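Local coordinates for protein serine--tRNA ligase, cytoplasmic (Candida albicans, PDB 3QO7) that attaches serine to its tRNA in two steps, first activating the amino acid with ATP to seryl-AMP and then transferring it to the tRNA acceptor end, at residues Val108-His113 and Ala347-Tyr352; Ser276-Glu281 and Val295-Lys300; Ile301-Leu306 and Ser403-Thr408. One frame throughout, in Å; residues are numbered along the deposited sequence.

Contact 1 of 3, residues Val108-His113 and Ala347-Tyr352; sequences VGNIVH and AAAKKY. With ATP (adenosine-5'-triphosphate), chain B.
Asn110-His113 and Ala347-Lys350 run nearly the same way, 7° apart, and His113 N donates to Ala349 O at 2.9 Å. Asn110 adds a side-chain bond to this backbone bond. Its ND2 reaches Ala347 O at 2.9 Å, almost straight at 168°. The acceptor lies in the amide plane of Asn110, while ND2 sits above the carbonyl plane of Ala347. CG of Asn110 is anti to the backbone N (chi1 -158°), which aims the amide across the gap. The other end of the amide turns back on its own loop, where OD1 accepts from Ile111 N at 2.7 Å. ND2 also bonds Thr374 OG1, so the amide is fixed at both ends. Ala349 CB packs against Ile111 O. His113 CB lies 3.4 Å from Ala349 O, but its ring leads away to Trp313, and its ND1 bonds Ser115. Lys351 is salt-bridged to Asp353; its bond from NZ to ATP O3B, 3.4 Å, is weak and doubtful, since CE comes closer to the phosphate than NZ does. Arg25 of helix 15-25 bonds both Asn110 O and Ala348 O, bridging the segments. Ala349 and Lys350 form a classic beta bulge opposite Asn372 of strand 363-372. The contact joins the loop after the long helices of the tRNA-binding N-terminal extension to strand 350-358 of the catalytic core, with helix 15-25 against the loop and helix 312-329 against Ala349 and Lys350.

Contact 2 of 3, residues Ser276-Glu281 and Val295-Lys300; sequences SCFRRE and VHAFEK. With ATP (adenosine-5'-triphosphate), chain B.
Arg279 and Phe298 meet around the bound ATP, their flat groups turned 71° apart. The adenine lies over one face of the Phe298 ring, with ATP N3 above its centre. Cys277 CB packs on the opposite face, 3.9 Å from the ring centroid. Phe298 CZ and ATP N7 lie over one face of the Arg279 guanidinium. Its NH1 makes a weak bond to ATP O1A at 2.7 Å, but the guanidinium sits too close to the alpha phosphorus, so this detail is doubtful. The backbone of Val295 reads the adenine edge: N donates to ATP N1 at 3.1 Å, and O accepts from ATP N6 at 2.9 Å.

The next shell sets these groups. Arg279 N donates to His296 O at 2.8 Å, and His296 ND1 returns a bond to Arg279 O at 2.7 Å, in both the ring and carbonyl planes. His175 holds His296 NE2. Phe298 N bonds Cys277 O in the antiparallel strand pair. Farther out, Arg280 forms a salt bridge with Asp236 of the second subunit.

This is the motif 2 hairpin of class II synthetases. Lys300, its NZ 3.2 Å from ATP O2A, and Arg279 both approach the alpha phosphate, consistent with balancing its charge.

Contact 3 of 3, residues Ile301-Leu306 and Ser403-Thr408; sequences IEQFVL and STLSAT. With ATP (adenosine-5'-triphosphate), chain B.
Gln303 pairs with Ser403 across two antiparallel strands, and its side chain runs over its partner. CB lies 3.2 Å from Ser403 O. CG is anti to the carbonyl carbon of its own residue (chi1 -54°), which keeps it near the same oxygen. CD lies about equally near Ser403 O and CB. At the tip, NE2 approaches Ser403 OG at 3.6 Å, but its hydrogen bond goes to Met319 O in helix 312-329. OE1 has a weak bond to Tyr204 OH. Beneath, Gln303 N donates to Ser403 O, and Ser403 N to Gln303 O at 3.0 Å.

The register shifts by one between Ile301 and Glu302. Leu405 N, at 2.7 Å, and Ser406 N, at 3.0 Å, both donate to Ile301 O, the pattern of a classic beta bulge. The strand bends sharply at Leu405. Ile301 and Leu405 run alongside each other in the same direction, CG2 to CB at 3.9 Å, and both touch Leu199 of helix 183-201.

Glu302 and Thr404 share the other face of the sheet. Their side chains cross at about a right angle, with Glu302 OE1 3.5 Å from Thr404 OG1. The bend of the Glu302 chain at chi2 (81°) turns its carboxylate over the neighbouring strand, where OE2 has a weak bond from Asn402 ND2. Thr404 OG1 also lies 3.5 Å from ATP C5', and Ala407 CB faces the ribose.

Ala407 is the N-cap residue of helix 408-419, a strand-to-helix turn that matches motif 3 of class II synthetases. Glu302 and Thr404 probably bind serine. A carboxylate and a hydroxyl meet on one face of the sheet, the hydroxyl against ribose C5' of ATP. This is consistent with a serine held between the two strands and the alpha phosphate.

In the fold
All three contacts reach one mixed sheet and one ATP. Contacts 2 and 3 share strand 297-307, which pairs with strand 269-278 along one edge and strand 399-407 along the other. They touch directly: Glu299 O and Thr408 N lie 2.9 Å apart, probably hydrogen-bonded, and Lys300 CG packs on Thr404 CG2. Their centres are about 14 Å apart. Contact 2 holds the adenine and comes up to the alpha phosphate, and contact 3 meets the ribose beside the probable serine site. Contact 1 lies farther off, its centre about 24 Å from that of contact 2 and about 18 Å from that of contact 3. It approaches ATP from the beta- and gamma-phosphate end through Lys351.

Contact 1 of 3, residues Val108-His113 and Ala347-Tyr352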
loop_
_atom_site.group_PDB
_atom_site.type_symbol
_atom_site.label_atom_id
_atom_site.label_comp_id
_atom_site.label_asym_id
_atom_site.label_seq_id
_atom_site.Cartn_x
_atom_site.Cartn_y
_atom_site.Cartn_z
ATOM N N VAL A 108 6.900 10.301 28.645
ATOM C CA VAL A 108 7.348 11.691 28.784
ATOM C C VAL A 108 7.793 12.270 27.446
ATOM O O VAL A 108 8.675 11.721 26.784
ATOM C CB VAL A 108 8.486 11.868 29.837
ATOM C CG1 VAL A 108 8.953 13.309 29.875
ATOM C CG2 VAL A 108 8.034 11.418 31.221
ATOM N N GLY A 109 7.168 13.375 27.050
ATOM C CA GLY A 109 7.475 13.997 25.783
ATOM C C GLY A 109 8.878 14.572 25.764
ATOM O O GLY A 109 9.511 14.784 26.800
ATOM N N ASN A 110 9.369 14.823 24.562
ATOM C CA ASN A 110 10.662 15.443 24.365
ATOM C C ASN A 110 10.673 16.839 24.976
ATOM O O ASN A 110 9.627 17.423 25.226
ATOM C CB ASN A 110 10.955 15.510 22.869
ATOM C CG ASN A 110 12.427 15.627 22.573
ATOM O OD1 ASN A 110 13.255 15.795 23.480
ATOM N ND2 ASN A 110 12.771 15.581 21.295
ATOM N N ILE A 111 11.855 17.372 25.242
ATOM C CA ILE A 111 11.934 18.686 25.870
ATOM C C ILE A 111 11.519 19.727 24.859
ATOM O O ILE A 111 12.084 19.805 23.769
ATOM C CB ILE A 111 13.362 19.037 26.313
ATOM C CG1 ILE A 111 13.923 17.971 27.263
ATOM C CG2 ILE A 111 13.391 20.447 26.910
ATOM C CD1 ILE A 111 13.123 17.777 28.503
ATOM N N VAL A 112 10.529 20.526 25.205
ATOM C CA VAL A 112 10.106 21.551 24.279
ATOM C C VAL A 112 11.154 22.654 24.207
ATOM O O VAL A 112 11.455 23.307 25.224
ATOM C CB VAL A 112 8.783 22.172 24.707
ATOM C CG1 VAL A 112 8.466 23.370 23.820
ATOM C CG2 VAL A 112 7.679 21.121 24.685
ATOM N N HIS A 113 11.705 22.855 23.010
ATOM C CA HIS A 113 12.680 23.915 22.785
ATOM C C HIS A 113 12.173 25.293 23.271
ATOM O O HIS A 113 10.987 25.623 23.104
ATOM C CB HIS A 113 13.065 23.973 21.311
ATOM C CG HIS A 113 14.290 24.790 21.050
ATOM N ND1 HIS A 113 14.236 26.126 20.715
ATOM C CD2 HIS A 113 15.605 24.470 21.109
ATOM C CE1 HIS A 113 15.465 26.589 20.559
ATOM N NE2 HIS A 113 16.314 25.604 20.786
ATOM N N ALA A 347 7.628 13.227 20.256
ATOM C CA ALA A 347 9.019 13.243 19.781
ATOM C C ALA A 347 9.581 14.622 19.396
ATOM O O ALA A 347 10.805 14.801 19.318
ATOM C CB ALA A 347 9.206 12.257 18.623
ATOM N N ALA A 348 8.699 15.588 19.137
ATOM C CA ALA A 348 9.135 16.871 18.594
ATOM C C ALA A 348 9.538 17.860 19.686
ATOM O O ALA A 348 8.812 18.043 20.664
ATOM C CB ALA A 348 8.059 17.456 17.692
ATOM N N ALA A 349 10.713 18.465 19.534
ATOM C CA ALA A 349 11.138 19.552 20.415
ATOM C C ALA A 349 10.697 20.893 19.808
ATOM O O ALA A 349 10.547 21.901 20.513
ATOM C CB ALA A 349 12.657 19.531 20.613
ATOM N N LYS A 350 10.489 20.872 18.491
ATOM C CA LYS A 350 10.088 22.035 17.723
ATOM C C LYS A 350 9.471 21.625 16.394
ATOM O O LYS A 350 9.983 20.716 15.718
ATOM C CB LYS A 350 11.281 22.943 17.470
ATOM C CG LYS A 350 10.897 24.245 16.774
ATOM C CD LYS A 350 12.069 25.185 16.685
ATOM C CE LYS A 350 11.639 26.499 16.064
ATOM N NZ LYS A 350 10.848 27.328 17.009
ATOM N N LYS A 351 8.409 22.326 15.995
ATOM C CA LYS A 351 7.662 21.995 14.780
ATOM C C LYS A 351 7.226 23.259 14.030
ATOM O O LYS A 351 6.690 24.189 14.631
ATOM C CB LYS A 351 6.448 21.154 15.158
ATOM C CG LYS A 351 5.565 20.642 14.017
ATOM C CD LYS A 351 4.761 19.442 14.522
ATOM C CE LYS A 351 3.792 18.905 13.510
ATOM N NZ LYS A 351 2.558 19.766 13.327
ATOM N N TYR A 352 7.472 23.304 12.723
ATOM C CA TYR A 352 6.993 24.391 11.871
ATOM C C TYR A 352 6.040 23.763 10.886
ATOM O O TYR A 352 6.302 22.667 10.443
ATOM C CB TYR A 352 8.133 25.009 11.065
ATOM C CG TYR A 352 8.844 26.171 11.704
ATOM C CD1 TYR A 352 8.551 26.580 13.004
ATOM C CD2 TYR A 352 9.826 26.868 11.006
ATOM C CE1 TYR A 352 9.220 27.650 13.594
ATOM C CE2 TYR A 352 10.506 27.943 11.585
ATOM C CZ TYR A 352 10.202 28.340 12.874
ATOM O OH TYR A 352 10.896 29.421 13.436
HETATM P PG ATP B . -0.691 18.013 11.644
HETATM O O1G ATP B . -0.739 17.502 13.065
HETATM O O2G ATP B . -1.498 17.188 10.662
HETATM O O3G ATP B . -0.912 19.504 11.538
HETATM P PB ATP B . 1.602 16.420 11.375
HETATM O O1B ATP B . 0.657 15.439 12.032
HETATM O O2B ATP B . 2.974 16.647 11.952
HETATM O O3B ATP B . 0.844 17.816 11.160
HETATM P PA ATP B . 1.492 14.573 9.251
HETATM O O1A ATP B . 0.300 13.991 9.996
HETATM O O2A ATP B . 2.809 13.833 9.172
HETATM O O3A ATP B . 1.828 16.026 9.843
HETATM O "O5'" ATP B . 1.052 15.192 7.829
HETATM C "C5'" ATP B . 1.943 16.137 7.233
HETATM C "C4'" ATP B . 1.502 16.341 5.804
HETATM O "O4'" ATP B . 0.890 15.140 5.309
HETATM C "C3'" ATP B . 0.422 17.379 5.798
HETATM O "O3'" ATP B . 1.024 18.641 5.508
HETATM C "C2'" ATP B . -0.553 16.915 4.734
HETATM O "O2'" ATP B . -0.223 17.564 3.503
HETATM C "C1'" ATP B . -0.310 15.421 4.584
HETATM N N9 ATP B . -1.462 14.637 5.121
HETATM C C8 ATP B . -1.661 14.340 6.420
HETATM N N7 ATP B . -2.800 13.615 6.591
HETATM C C5 ATP B . -3.363 13.440 5.379
HETATM C C6 ATP B . -4.575 12.766 4.851
HETATM N N6 ATP B . -5.425 12.120 5.693
HETATM N N1 ATP B . -4.803 12.805 3.522
HETATM C C2 ATP B . -3.963 13.431 2.682
HETATM N N3 ATP B . -2.840 14.058 3.096
HETATM C C4 ATP B . -2.482 14.108 4.410
#

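Contact 2 of 3, residues Ser276-Glu281 and Val295-Lys300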
loop_
_atom_site.group_PDB
_atom_site.type_symbol
_atom_site.label_atom_id
_atom_site.label_comp_id
_atom_site.label_asym_id
_atom_site.label_seq_id
_atom_site.Cartn_x
_atom_site.Cartn_y
_atom_site.Cartn_z
ATOM N N SER A 276 3.700 5.270 -0.257
ATOM C CA SER A 276 2.316 5.558 0.091
ATOM C C SER A 276 2.167 5.558 1.622
ATOM O O SER A 276 3.039 5.071 2.343
ATOM C CB SER A 276 1.353 4.573 -0.571
ATOM O OG SER A 276 1.515 4.637 -1.976
ATOM N N CYS A 277 1.067 6.123 2.101
ATOM C CA CYS A 277 0.862 6.384 3.513
ATOM C C CYS A 277 -0.581 6.055 3.745
ATOM O O CYS A 277 -1.416 6.332 2.879
ATOM C CB CYS A 277 1.083 7.869 3.840
ATOM S SG CYS A 277 2.701 8.508 3.354
ATOM N N PHE A 278 -0.873 5.477 4.907
ATOM C CA PHE A 278 -2.206 4.973 5.200
ATOM C C PHE A 278 -2.646 5.481 6.551
ATOM O O PHE A 278 -1.913 5.372 7.548
ATOM C CB PHE A 278 -2.256 3.438 5.097
ATOM C CG PHE A 278 -1.839 2.930 3.741
ATOM C CD1 PHE A 278 -2.783 2.688 2.753
ATOM C CD2 PHE A 278 -0.489 2.768 3.429
ATOM C CE1 PHE A 278 -2.389 2.264 1.474
ATOM C CE2 PHE A 278 -0.089 2.364 2.171
ATOM C CZ PHE A 278 -1.045 2.103 1.182
ATOM N N ARG A 279 -3.837 6.071 6.574
ATOM C CA ARG A 279 -4.358 6.637 7.807
ATOM C C ARG A 279 -5.793 6.221 8.070
ATOM O O ARG A 279 -6.669 6.473 7.247
ATOM C CB ARG A 279 -4.224 8.148 7.761
ATOM C CG ARG A 279 -2.780 8.597 7.673
ATOM C CD ARG A 279 -2.552 9.916 8.391
ATOM N NE ARG A 279 -1.196 10.404 8.164
ATOM C CZ ARG A 279 -0.809 11.657 8.386
ATOM N NH1 ARG A 279 -1.685 12.553 8.847
ATOM N NH2 ARG A 279 0.456 12.008 8.136
ATOM N N ARG A 280 -6.034 5.581 9.215
ATOM C CA ARG A 280 -7.404 5.191 9.579
ATOM C C ARG A 280 -8.311 6.387 9.757
ATOM O O ARG A 280 -9.507 6.288 9.515
ATOM C CB ARG A 280 -7.442 4.366 10.860
ATOM C CG ARG A 280 -6.669 3.082 10.781
ATOM C CD ARG A 280 -7.021 2.177 11.936
ATOM N NE ARG A 280 -8.457 2.169 12.121
ATOM C CZ ARG A 280 -9.037 2.171 13.311
ATOM N NH1 ARG A 280 -8.272 2.167 14.398
ATOM N NH2 ARG A 280 -10.367 2.180 13.411
ATOM N N GLU A 281 -7.740 7.510 10.195
ATOM C CA GLU A 281 -8.492 8.738 10.429
ATOM C C GLU A 281 -8.450 9.703 9.249
ATOM O O GLU A 281 -7.393 10.231 8.876
ATOM C CB GLU A 281 -7.969 9.446 11.675
ATOM C CG GLU A 281 -8.308 8.747 12.971
ATOM C CD GLU A 281 -9.801 8.711 13.222
ATOM O OE1 GLU A 281 -10.332 9.698 13.794
ATOM O OE2 GLU A 281 -10.439 7.701 12.836
ATOM N N VAL A 295 -7.685 11.992 2.929
ATOM C CA VAL A 295 -8.085 10.653 2.480
ATOM C C VAL A 295 -7.324 9.576 3.263
ATOM O O VAL A 295 -6.441 9.903 4.058
ATOM C CB VAL A 295 -7.878 10.474 0.942
ATOM C CG1 VAL A 295 -8.905 11.288 0.154
ATOM C CG2 VAL A 295 -6.458 10.871 0.537
ATOM N N HIS A 296 -7.649 8.299 3.060
ATOM C CA HIS A 296 -7.002 7.218 3.853
ATOM C C HIS A 296 -5.674 6.696 3.294
ATOM O O HIS A 296 -4.880 6.099 4.021
ATOM C CB HIS A 296 -7.940 6.039 4.039
ATOM C CG HIS A 296 -9.161 6.368 4.829
ATOM N ND1 HIS A 296 -9.126 6.604 6.188
ATOM C CD2 HIS A 296 -10.448 6.524 4.450
ATOM C CE1 HIS A 296 -10.342 6.883 6.613
ATOM N NE2 HIS A 296 -11.163 6.836 5.580
ATOM N N ALA A 297 -5.449 6.931 2.007
ATOM C CA ALA A 297 -4.232 6.505 1.323
ATOM C C ALA A 297 -3.745 7.611 0.380
ATOM O O ALA A 297 -4.548 8.283 -0.309
ATOM C CB ALA A 297 -4.500 5.248 0.554
ATOM N N PHE A 298 -2.435 7.816 0.356
ATOM C CA PHE A 298 -1.872 8.885 -0.476
ATOM C C PHE A 298 -0.359 8.759 -0.516
ATOM O O PHE A 298 0.233 7.989 0.252
ATOM C CB PHE A 298 -2.276 10.270 0.055
ATOM C CG PHE A 298 -1.848 10.512 1.492
ATOM C CD1 PHE A 298 -0.586 11.055 1.784
ATOM C CD2 PHE A 298 -2.675 10.158 2.546
ATOM C CE1 PHE A 298 -0.173 11.269 3.106
ATOM C CE2 PHE A 298 -2.259 10.347 3.866
ATOM C CZ PHE A 298 -1.004 10.909 4.145
ATOM N N GLU A 299 0.274 9.511 -1.406
ATOM C CA GLU A 299 1.722 9.435 -1.516
ATOM C C GLU A 299 2.407 10.647 -0.897
ATOM O O GLU A 299 1.849 11.759 -0.859
ATOM C CB GLU A 299 2.147 9.225 -2.964
ATOM C CG GLU A 299 1.747 7.842 -3.509
ATOM C CD GLU A 299 0.246 7.737 -3.705
ATOM O OE1 GLU A 299 -0.284 8.590 -4.473
ATOM O OE2 GLU A 299 -0.391 6.838 -3.071
ATOM N N LYS A 300 3.612 10.428 -0.388
ATOM C CA LYS A 300 4.346 11.496 0.269
ATOM C C LYS A 300 5.830 11.381 -0.059
ATOM O O LYS A 300 6.420 10.317 0.103
ATOM C CB LYS A 300 4.095 11.433 1.783
ATOM C CG LYS A 300 4.584 12.613 2.591
ATOM C CD LYS A 300 4.482 12.342 4.102
ATOM C CE LYS A 300 3.140 12.782 4.688
ATOM N NZ LYS A 300 3.151 12.770 6.195
HETATM P PG ATP B . -0.691 18.013 11.644
HETATM O O1G ATP B . -0.739 17.502 13.065
HETATM O O2G ATP B . -1.498 17.188 10.662
HETATM O O3G ATP B . -0.912 19.504 11.538
HETATM P PB ATP B . 1.602 16.420 11.375
HETATM O O1B ATP B . 0.657 15.439 12.032
HETATM O O2B ATP B . 2.974 16.647 11.952
HETATM O O3B ATP B . 0.844 17.816 11.160
HETATM P PA ATP B . 1.492 14.573 9.251
HETATM O O1A ATP B . 0.300 13.991 9.996
HETATM O O2A ATP B . 2.809 13.833 9.172
HETATM O O3A ATP B . 1.828 16.026 9.843
HETATM O "O5'" ATP B . 1.052 15.192 7.829
HETATM C "C5'" ATP B . 1.943 16.137 7.233
HETATM C "C4'" ATP B . 1.502 16.341 5.804
HETATM O "O4'" ATP B . 0.890 15.140 5.309
HETATM C "C3'" ATP B . 0.422 17.379 5.798
HETATM O "O3'" ATP B . 1.024 18.641 5.508
HETATM C "C2'" ATP B . -0.553 16.915 4.734
HETATM O "O2'" ATP B . -0.223 17.564 3.503
HETATM C "C1'" ATP B . -0.310 15.421 4.584
HETATM N N9 ATP B . -1.462 14.637 5.121
HETATM C C8 ATP B . -1.661 14.340 6.420
HETATM N N7 ATP B . -2.800 13.615 6.591
HETATM C C5 ATP B . -3.363 13.440 5.379
HETATM C C6 ATP B . -4.575 12.766 4.851
HETATM N N6 ATP B . -5.425 12.120 5.693
HETATM N N1 ATP B . -4.803 12.805 3.522
HETATM C C2 ATP B . -3.963 13.431 2.682
HETATM N N3 ATP B . -2.840 14.058 3.096
HETATM C C4 ATP B . -2.482 14.108 4.410
#

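Contact 3 of 3, residues Ile301-Leu306 and Ser403-Thr408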
loop_
_atom_site.group_PDB
_atom_site.type_symbol
_atom_site.label_atom_id
_atom_site.label_comp_id
_atom_site.label_asym_id
_atom_site.label_seq_id
_atom_site.Cartn_x
_atom_site.Cartn_y
_atom_site.Cartn_z
ATOM N N ILE A 301 6.404 12.457 -0.588
ATOM C CA ILE A 301 7.847 12.634 -0.571
ATOM C C ILE A 301 8.222 13.301 0.748
ATOM O O ILE A 301 7.769 14.406 1.054
ATOM C CB ILE A 301 8.344 13.509 -1.709
ATOM C CG1 ILE A 301 7.900 12.929 -3.047
ATOM C CG2 ILE A 301 9.877 13.663 -1.625
ATOM C CD1 ILE A 301 8.406 11.537 -3.254
ATOM N N GLU A 302 9.049 12.617 1.526
ATOM C CA GLU A 302 9.384 13.038 2.872
ATOM C C GLU A 302 10.892 13.362 3.003
ATOM O O GLU A 302 11.712 12.619 2.517
ATOM C CB GLU A 302 9.010 11.907 3.811
ATOM C CG GLU A 302 9.270 12.210 5.258
ATOM C CD GLU A 302 8.176 13.036 5.898
ATOM O OE1 GLU A 302 7.214 13.423 5.184
ATOM O OE2 GLU A 302 8.282 13.290 7.127
ATOM N N GLN A 303 11.265 14.472 3.632
ATOM C CA GLN A 303 12.678 14.699 3.963
ATOM C C GLN A 303 12.997 14.009 5.288
ATOM O O GLN A 303 12.295 14.242 6.286
ATOM C CB GLN A 303 13.003 16.175 4.156
ATOM C CG GLN A 303 12.631 17.127 3.047
ATOM C CD GLN A 303 13.011 18.567 3.410
ATOM O OE1 GLN A 303 14.160 18.844 3.760
ATOM N NE2 GLN A 303 12.044 19.480 3.345
ATOM N N PHE A 304 14.047 13.185 5.312
ATOM C CA PHE A 304 14.525 12.651 6.578
ATOM C C PHE A 304 16.032 12.824 6.723
ATOM O O PHE A 304 16.814 12.463 5.832
ATOM C CB PHE A 304 14.135 11.184 6.776
ATOM C CG PHE A 304 14.399 10.695 8.165
ATOM C CD1 PHE A 304 13.433 10.824 9.156
ATOM C CD2 PHE A 304 15.632 10.144 8.499
ATOM C CE1 PHE A 304 13.667 10.404 10.453
ATOM C CE2 PHE A 304 15.883 9.706 9.802
ATOM C CZ PHE A 304 14.893 9.846 10.788
ATOM N N VAL A 305 16.445 13.364 7.859
ATOM C CA VAL A 305 17.835 13.729 8.037
ATOM C C VAL A 305 18.364 13.335 9.402
ATOM O O VAL A 305 17.685 13.465 10.435
ATOM C CB VAL A 305 18.059 15.245 7.840
ATOM C CG1 VAL A 305 19.570 15.576 7.988
ATOM C CG2 VAL A 305 17.527 15.675 6.479
ATOM N N LEU A 306 19.595 12.849 9.382
ATOM C CA LEU A 306 20.348 12.570 10.576
ATOM C C LEU A 306 21.504 13.555 10.629
ATOM O O LEU A 306 22.224 13.745 9.644
ATOM C CB LEU A 306 20.883 11.139 10.514
ATOM C CG LEU A 306 19.789 10.078 10.566
ATOM C CD1 LEU A 306 20.372 8.756 10.953
ATOM C CD2 LEU A 306 18.763 10.486 11.605
ATOM N N SER A 403 10.654 16.304 7.620
ATOM C CA SER A 403 9.813 17.370 7.072
ATOM C C SER A 403 9.164 16.912 5.782
ATOM O O SER A 403 9.851 16.514 4.858
ATOM C CB SER A 403 10.654 18.609 6.788
ATOM O OG SER A 403 9.880 19.646 6.181
ATOM N N THR A 404 7.849 16.967 5.693
ATOM C CA THR A 404 7.206 16.622 4.425
ATOM C C THR A 404 7.821 17.456 3.300
ATOM O O THR A 404 8.049 18.660 3.482
ATOM C CB THR A 404 5.676 16.904 4.459
ATOM O OG1 THR A 404 5.074 16.217 5.572
ATOM C CG2 THR A 404 5.035 16.431 3.154
ATOM N N LEU A 405 8.127 16.858 2.147
ATOM C CA LEU A 405 8.363 17.741 1.006
ATOM C C LEU A 405 7.029 17.958 0.355
ATOM O O LEU A 405 6.640 19.082 0.115
ATOM C CB LEU A 405 9.378 17.233 -0.023
ATOM C CG LEU A 405 9.622 18.322 -1.102
ATOM C CD1 LEU A 405 10.616 19.438 -0.693
ATOM C CD2 LEU A 405 10.070 17.704 -2.406
ATOM N N SER A 406 6.302 16.879 0.090
ATOM C CA SER A 406 5.008 17.015 -0.567
ATOM C C SER A 406 4.144 15.812 -0.309
ATOM O O SER A 406 4.539 14.698 -0.618
ATOM C CB SER A 406 5.180 17.164 -2.086
ATOM O OG SER A 406 3.916 17.185 -2.728
ATOM N N ALA A 407 2.973 16.037 0.265
ATOM C CA ALA A 407 1.922 15.044 0.244
ATOM C C ALA A 407 1.236 15.313 -1.092
ATOM O O ALA A 407 0.586 16.353 -1.275
ATOM C CB ALA A 407 0.969 15.277 1.400
ATOM N N THR A 408 1.399 14.401 -2.041
ATOM C CA THR A 408 1.122 14.738 -3.432
ATOM C C THR A 408 -0.352 14.999 -3.795
ATOM O O THR A 408 -0.654 15.939 -4.538
ATOM C CB THR A 408 1.772 13.734 -4.372
ATOM O OG1 THR A 408 1.208 12.434 -4.155
ATOM C CG2 THR A 408 3.291 13.699 -4.116
HETATM P PG ATP B . -0.691 18.013 11.644
HETATM O O1G ATP B . -0.739 17.502 13.065
HETATM O O2G ATP B . -1.498 17.188 10.662
HETATM O O3G ATP B . -0.912 19.504 11.538
HETATM P PB ATP B . 1.602 16.420 11.375
HETATM O O1B ATP B . 0.657 15.439 12.032
HETATM O O2B ATP B . 2.974 16.647 11.952
HETATM O O3B ATP B . 0.844 17.816 11.160
HETATM P PA ATP B . 1.492 14.573 9.251
HETATM O O1A ATP B . 0.300 13.991 9.996
HETATM O O2A ATP B . 2.809 13.833 9.172
HETATM O O3A ATP B . 1.828 16.026 9.843
HETATM O "O5'" ATP B . 1.052 15.192 7.829
HETATM C "C5'" ATP B . 1.943 16.137 7.233
HETATM C "C4'" ATP B . 1.502 16.341 5.804
HETATM O "O4'" ATP B . 0.890 15.140 5.309
HETATM C "C3'" ATP B . 0.422 17.379 5.798
HETATM O "O3'" ATP B . 1.024 18.641 5.508
HETATM C "C2'" ATP B . -0.553 16.915 4.734
HETATM O "O2'" ATP B . -0.223 17.564 3.503
HETATM C "C1'" ATP B . -0.310 15.421 4.584
HETATM N N9 ATP B . -1.462 14.637 5.121
HETATM C C8 ATP B . -1.661 14.340 6.420
HETATM N N7 ATP B . -2.800 13.615 6.591
HETATM C C5 ATP B . -3.363 13.440 5.379
HETATM C C6 ATP B . -4.575 12.766 4.851
HETATM N N6 ATP B . -5.425 12.120 5.693
HETATM N N1 ATP B . -4.803 12.805 3.522
HETATM C C2 ATP B . -3.963 13.431 2.682
HETATM N N3 ATP B . -2.840 14.058 3.096
HETATM C C4 ATP B . -2.482 14.108 4.410
#